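Local atomic coordinates of R.MvaI (Kocuria varians, PDB entry 2OA9), a protein that acts as a monomeric restriction endonuclease, recognising its DNA target sequence asymmetrically and probably cutting it by metal-dependent hydrolysis. Residues 41-46 / 53-58. Residues are numbered along the deposited sequence; the frame is centred on the assembly and turned at random.
Sequences LLEKEE and DFHDIE. With CD (cadmium ion), chain I; CD (cadmium ion), chain J.
Glu-46 and Phe-54 join the helix 33-49 to the loop that leads from it into strand 58-61. Glu-46 can be followed outward from CB. Its CG stands anti to the carbonyl carbon (chi1 -70°), and the chain then runs extended past the phenyl ring. Glu-46 CG lies 3.6 Å from Phe-54 CD1. The next carbon carries the carboxylate up to a cadmium ion. Both oxygens bind this metal, Glu-46 OE1 at 2.3 Å and Glu-46 OE2, more loosely, at 2.6 Å. Glu-46 OE2 also accepts a hydrogen bond from Phe-54 N, 3.0 Å long with an N-H...O angle of 158°. The donor comes from above the carboxylate plane. OE2 is thus gripped by a metal and an amide at once.

Glu-43, one helical turn earlier, chelates the same ion with both oxygens. Its CG is anti to the backbone N, and the bend at chi2 (65°) turns the carboxylate to the metal. His-55 NE2 binds this cadmium at 2.2 Å, and a water completes six ligand atoms. Asp-53 CB sits over one face of the imidazole. The Asp-53 carboxylate chelates a second cadmium ion, and the water bridges the two metals.

Away from the metals, Leu-42 CD1 meets Phe-54 CD1 at 4.0 Å. Ala-14 of helix 6-19 touches both side chains. An alanine in place of Phe-54 would probably leave a gap beside Leu-42 and the aliphatic part of Glu-46, though the backbone bond to OE2 could remain.

Asp-53 and Glu-58 bind calcium in another structure of this protein, consistent with the metal-binding acids of the PD-(D/E)XK fold. The Glu-43, Glu-46 and His-55 site is its neighbour, linked through the bridging water. Glu-46 OE1 and Asp-53 OD1 approach to 3.1 Å as ligands of different cadmium ions, which probably ease their closeness.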
loop_
_atom_site.group_PDB
_atom_site.type_symbol
_atom_site.label_atom_id
_atom_site.label_comp_id
_atom_site.label_asym_id
_atom_site.label_seq_id
_atom_site.Cartn_x
_atom_site.Cartn_y
_atom_site.Cartn_z
ATOM N N LEU A 41 -6.581 22.929 -4.909
ATOM C CA LEU A 41 -7.882 23.411 -4.512
ATOM C C LEU A 41 -8.174 22.965 -3.078
ATOM O O LEU A 41 -8.791 23.675 -2.291
ATOM C CB LEU A 41 -8.934 22.897 -5.487
ATOM C CG LEU A 41 -8.892 23.473 -6.907
ATOM C CD1 LEU A 41 -9.682 22.606 -7.869
ATOM C CD2 LEU A 41 -9.385 24.916 -6.930
ATOM N N LEU A 42 -7.686 21.782 -2.738
ATOM C CA LEU A 42 -7.870 21.251 -1.411
ATOM C C LEU A 42 -7.086 22.086 -0.406
ATOM O O LEU A 42 -7.566 22.352 0.686
ATOM C CB LEU A 42 -7.437 19.783 -1.381
ATOM C CG LEU A 42 -7.720 18.938 -0.177
ATOM C CD1 LEU A 42 -9.206 18.945 0.133
ATOM C CD2 LEU A 42 -7.251 17.531 -0.433
ATOM N N GLU A 43 -5.883 22.530 -0.802
ATOM C CA GLU A 43 -5.090 23.424 0.008
ATOM C C GLU A 43 -5.849 24.726 0.298
ATOM O O GLU A 43 -5.804 25.212 1.401
ATOM C CB GLU A 43 -3.748 23.706 -0.687
ATOM C CG GLU A 43 -2.802 24.611 0.097
ATOM C CD GLU A 43 -2.319 23.998 1.400
ATOM O OE1 GLU A 43 -2.301 22.748 1.545
ATOM O OE2 GLU A 43 -1.945 24.785 2.292
ATOM N N LYS A 44 -6.560 25.271 -0.685
ATOM C CA LYS A 44 -7.379 26.467 -0.476
ATOM C C LYS A 44 -8.552 26.246 0.470
ATOM O O LYS A 44 -8.928 27.141 1.204
ATOM C CB LYS A 44 -7.925 27.011 -1.801
ATOM C CG LYS A 44 -6.891 27.644 -2.681
ATOM C CD LYS A 44 -7.420 27.878 -4.101
ATOM N N GLU A 45 -9.139 25.053 0.461
ATOM C CA GLU A 45 -10.147 24.718 1.462
ATOM C C GLU A 45 -9.706 24.683 2.931
ATOM O O GLU A 45 -10.531 24.877 3.831
ATOM C CB GLU A 45 -10.811 23.380 1.127
ATOM C CG GLU A 45 -11.766 23.418 -0.049
ATOM C CD GLU A 45 -12.853 24.475 0.118
ATOM O OE1 GLU A 45 -12.838 25.445 -0.661
ATOM O OE2 GLU A 45 -13.681 24.386 1.055
ATOM N N GLU A 46 -8.443 24.409 3.222
ATOM C CA GLU A 46 -7.970 24.532 4.622
ATOM C C GLU A 46 -8.320 25.889 5.228
ATOM O O GLU A 46 -8.872 25.968 6.320
ATOM C CB GLU A 46 -6.454 24.340 4.721
ATOM C CG GLU A 46 -5.977 22.920 4.471
ATOM C CD GLU A 46 -4.459 22.822 4.358
ATOM O OE1 GLU A 46 -3.760 23.855 4.598
ATOM O OE2 GLU A 46 -3.955 21.718 4.025
ATOM N N ASP A 53 -4.360 20.663 8.510
ATOM C CA ASP A 53 -3.822 20.429 7.198
ATOM C C ASP A 53 -4.334 19.128 6.639
ATOM O O ASP A 53 -4.426 18.135 7.352
ATOM C CB ASP A 53 -2.296 20.441 7.246
ATOM C CG ASP A 53 -1.762 21.812 7.529
ATOM O OD1 ASP A 53 -2.436 22.805 7.163
ATOM O OD2 ASP A 53 -0.687 22.017 8.137
ATOM N N PHE A 54 -4.695 19.175 5.364
ATOM C CA PHE A 54 -5.082 18.005 4.601
ATOM C C PHE A 54 -3.848 17.599 3.818
ATOM O O PHE A 54 -3.835 17.616 2.596
ATOM C CB PHE A 54 -6.210 18.341 3.624
ATOM C CG PHE A 54 -7.475 18.890 4.278
ATOM C CD1 PHE A 54 -8.073 20.042 3.784
ATOM C CD2 PHE A 54 -8.089 18.221 5.311
ATOM C CE1 PHE A 54 -9.246 20.541 4.345
ATOM C CE2 PHE A 54 -9.257 18.730 5.891
ATOM C CZ PHE A 54 -9.840 19.870 5.402
ATOM N N HIS A 55 -2.787 17.258 4.530
ATOM C CA HIS A 55 -1.544 16.905 3.874
ATOM C C HIS A 55 -1.424 15.391 3.831
ATOM O O HIS A 55 -2.137 14.668 4.552
ATOM C CB HIS A 55 -0.353 17.528 4.619
ATOM C CG HIS A 55 -0.285 19.020 4.506
ATOM N ND1 HIS A 55 0.733 19.754 5.072
ATOM C CD2 HIS A 55 -1.113 19.917 3.918
ATOM C CE1 HIS A 55 0.539 21.038 4.820
ATOM N NE2 HIS A 55 -0.574 21.163 4.120
ATOM N N ASP A 56 -0.544 14.914 2.959
ATOM C CA ASP A 56 -0.252 13.485 2.859
ATOM C C ASP A 56 -1.508 12.680 2.536
ATOM O O ASP A 56 -1.692 11.560 3.010
ATOM C CB ASP A 56 0.414 12.958 4.136
ATOM N N ILE A 57 -2.378 13.283 1.733
ATOM C CA ILE A 57 -3.468 12.551 1.094
ATOM C C ILE A 57 -3.057 12.355 -0.353
ATOM O O ILE A 57 -2.897 13.336 -1.095
ATOM C CB ILE A 57 -4.769 13.345 1.176
ATOM C CG1 ILE A 57 -5.119 13.607 2.646
ATOM C CG2 ILE A 57 -5.911 12.591 0.454
ATOM C CD1 ILE A 57 -6.338 14.520 2.850
ATOM N N GLU A 58 -2.872 11.109 -0.764
ATOM C CA GLU A 58 -2.518 10.865 -2.143
ATOM C C GLU A 58 -3.762 11.048 -3.020
ATOM O O GLU A 58 -4.866 10.610 -2.666
ATOM C CB GLU A 58 -1.927 9.474 -2.323
ATOM C CG GLU A 58 -0.490 9.367 -1.800
ATOM C CD GLU A 58 0.407 8.558 -2.714
ATOM O OE1 GLU A 58 1.620 8.439 -2.412
ATOM O OE2 GLU A 58 -0.100 8.036 -3.736
HETATM CD CD CD I . -1.728 23.073 3.944
HETATM CD CD CD J . -0.711 24.283 7.669
HETATM O O HOH W 1 -0.330 24.098 5.425
#